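Local coordinates for nitrogenase molybdenum-iron protein beta chain (PDB 4WN9) that forms, together with the alpha chain, the molybdenum-iron component of nitrogenase, which reduces dinitrogen to ammonia, and shares the ligation of an [8Fe-7S] cluster, at residues 181-186 with 423-428. Sequence-based numbering, arbitrary orientation.
Sequences PADMRE and PKVGYK. With PRO (proline), chain K.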
loop_
_atom_site.group_PDB
_atom_site.type_symbol
_atom_site.label_atom_id
_atom_site.label_comp_id
_atom_site.label_asym_id
_atom_site.label_seq_id
_atom_site.Cartn_x
_atom_site.Cartn_y
_atom_site.Cartn_z
ATOM N N PRO B 181 -2.150 5.444 -19.222
ATOM C CA PRO B 181 -3.062 4.523 -19.928
ATOM C C PRO B 181 -4.226 3.950 -19.099
ATOM O O PRO B 181 -5.317 3.674 -19.657
ATOM C CB PRO B 181 -2.136 3.385 -20.391
ATOM C CG PRO B 181 -0.867 3.529 -19.579
ATOM C CD PRO B 181 -0.744 5.006 -19.299
ATOM N N ALA B 182 -4.013 3.726 -17.800
ATOM C CA ALA B 182 -5.106 3.297 -16.918
ATOM C C ALA B 182 -6.262 4.309 -16.872
ATOM O O ALA B 182 -7.459 3.948 -16.766
ATOM C CB ALA B 182 -4.579 3.045 -15.511
ATOM N N ASP B 183 -5.889 5.575 -16.913
ATOM C CA ASP B 183 -6.816 6.680 -16.865
ATOM C C ASP B 183 -7.579 6.747 -18.178
ATOM O O ASP B 183 -8.768 6.991 -18.179
ATOM C CB ASP B 183 -6.068 8.006 -16.626
ATOM C CG ASP B 183 -5.360 8.045 -15.267
ATOM O OD1 ASP B 183 -5.924 7.534 -14.273
ATOM O OD2 ASP B 183 -4.242 8.596 -15.206
ATOM N N MET B 184 -6.884 6.492 -19.276
ATOM C CA MET B 184 -7.509 6.451 -20.593
ATOM C C MET B 184 -8.534 5.316 -20.661
ATOM O O MET B 184 -9.658 5.559 -21.078
ATOM C CB MET B 184 -6.448 6.334 -21.676
ATOM C CG MET B 184 -5.694 7.626 -21.906
ATOM S SD MET B 184 -3.961 7.377 -22.375
ATOM C CE MET B 184 -3.524 9.072 -22.668
ATOM N N ARG B 185 -8.174 4.117 -20.190
ATOM C CA ARG B 185 -9.103 3.002 -20.153
ATOM C C ARG B 185 -10.343 3.354 -19.351
ATOM O O ARG B 185 -11.459 3.077 -19.783
ATOM C CB ARG B 185 -8.465 1.756 -19.536
ATOM C CG ARG B 185 -7.376 1.123 -20.356
ATOM C CD ARG B 185 -6.740 -0.026 -19.613
ATOM N NE ARG B 185 -5.601 -0.567 -20.352
ATOM C CZ ARG B 185 -5.666 -1.610 -21.161
ATOM N NH1 ARG B 185 -6.823 -2.228 -21.358
ATOM N NH2 ARG B 185 -4.576 -2.046 -21.765
ATOM N N GLU B 186 -10.152 3.955 -18.178
ATOM C CA GLU B 186 -11.264 4.274 -17.298
ATOM C C GLU B 186 -12.207 5.342 -17.891
ATOM O O GLU B 186 -13.426 5.256 -17.747
ATOM C CB GLU B 186 -10.746 4.746 -15.931
ATOM C CG GLU B 186 -11.813 5.322 -15.018
ATOM C CD GLU B 186 -12.907 4.352 -14.646
ATOM O OE1 GLU B 186 -12.815 3.141 -14.973
ATOM O OE2 GLU B 186 -13.862 4.814 -13.980
ATOM N N PRO B 423 -6.329 3.323 -12.296
ATOM C CA PRO B 423 -6.656 4.691 -12.606
ATOM C C PRO B 423 -6.635 5.585 -11.364
ATOM O O PRO B 423 -6.896 5.115 -10.248
ATOM C CB PRO B 423 -8.074 4.577 -13.164
ATOM C CG PRO B 423 -8.672 3.447 -12.376
ATOM C CD PRO B 423 -7.527 2.478 -12.172
ATOM N N LYS B 424 -6.338 6.862 -11.560
ATOM C CA LYS B 424 -6.614 7.888 -10.553
ATOM C C LYS B 424 -7.869 8.694 -10.908
ATOM O O LYS B 424 -8.386 9.402 -10.072
ATOM C CB LYS B 424 -5.432 8.856 -10.433
ATOM C CG LYS B 424 -4.970 9.477 -11.739
ATOM C CD LYS B 424 -3.782 10.394 -11.505
ATOM C CE LYS B 424 -3.043 10.720 -12.790
ATOM N NZ LYS B 424 -2.467 9.506 -13.401
ATOM N N VAL B 425 -8.347 8.578 -12.142
ATOM C CA VAL B 425 -9.524 9.322 -12.566
ATOM C C VAL B 425 -10.819 8.568 -12.308
ATOM O O VAL B 425 -10.829 7.351 -12.129
ATOM C CB VAL B 425 -9.444 9.710 -14.051
ATOM C CG1 VAL B 425 -8.226 10.579 -14.297
ATOM C CG2 VAL B 425 -9.462 8.465 -14.949
ATOM N N GLY B 426 -11.920 9.303 -12.285
ATOM C CA GLY B 426 -13.237 8.696 -12.153
ATOM C C GLY B 426 -13.615 8.427 -10.715
ATOM O O GLY B 426 -12.851 8.714 -9.789
ATOM N N TYR B 427 -14.818 7.904 -10.504
ATOM C CA TYR B 427 -15.181 7.493 -9.173
ATOM C C TYR B 427 -14.317 6.306 -8.729
ATOM O O TYR B 427 -13.926 6.228 -7.566
ATOM C CB TYR B 427 -16.668 7.192 -9.101
ATOM C CG TYR B 427 -17.518 8.359 -9.550
ATOM C CD1 TYR B 427 -17.470 9.572 -8.887
ATOM C CD2 TYR B 427 -18.367 8.252 -10.644
ATOM C CE1 TYR B 427 -18.248 10.649 -9.292
ATOM C CE2 TYR B 427 -19.155 9.328 -11.059
ATOM C CZ TYR B 427 -19.106 10.508 -10.379
ATOM O OH TYR B 427 -19.877 11.571 -10.798
ATOM N N LYS B 428 -13.988 5.422 -9.664
ATOM C CA LYS B 428 -13.154 4.254 -9.382
ATOM C C LYS B 428 -11.746 4.621 -8.972
ATOM O O LYS B 428 -11.230 4.059 -8.012
ATOM C CB LYS B 428 -13.057 3.342 -10.595
ATOM C CG LYS B 428 -14.141 2.309 -10.657
ATOM C CD LYS B 428 -13.813 1.262 -11.714
ATOM C CE LYS B 428 -14.611 0.002 -11.449
ATOM N NZ LYS B 428 -15.929 0.321 -10.820
HETATM N N PRO K . 1.925 8.421 -17.086
HETATM C CA PRO K . 1.372 9.534 -16.368
HETATM C C PRO K . 0.229 9.214 -15.418
HETATM O O PRO K . 0.049 8.082 -14.941
HETATM C CB PRO K . 0.957 10.469 -17.491
HETATM C CG PRO K . 1.910 10.160 -18.614
HETATM C CD PRO K . 2.635 8.901 -18.282
HETATM O OXT PRO K . -0.499 10.129 -15.088
HETATM O O HOH W 1 -15.555 5.642 -12.179
#
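V425 CG1 lies over one face of the D183 carboxylate, 3.9 Å from CG, while P423 CA approaches OD1 obliquely from the opposite side. K424 meets both oxygens at the group's edge. OD1 accepts K424 N at 2.8 Å, nearly in line with its C-O bond; V425 N adds a weak bond to OD1 from the V425 CG1 side, well out of the carboxylate plane. OD2 offers its syn lone pair to K424 NZ in a 2.7 Å salt bridge and also takes G180 N, so the carboxylate can hardly rotate. The K424 chain runs extended until chi4 (-63°), where a bend turns NZ between OD2 and, at 2.7 Å, OXT of a bound proline; the shared cation probably eases the repulsion between these two carboxylates. The contact ties the start of helix 181-194, which follows strand 172-175 of a Rossmann-like parallel sheet, to the loop leading into the C-terminal helix 426-448. One turn beyond D183, E186 has CG anti to its backbone N (chi1 170°) and against V425 CG2. K428 CB covers one face of the E186 carboxylate, 3.8 Å from OE2. R189 forms a salt bridge with OE1, and a water donating to OE2 accepts K428 N.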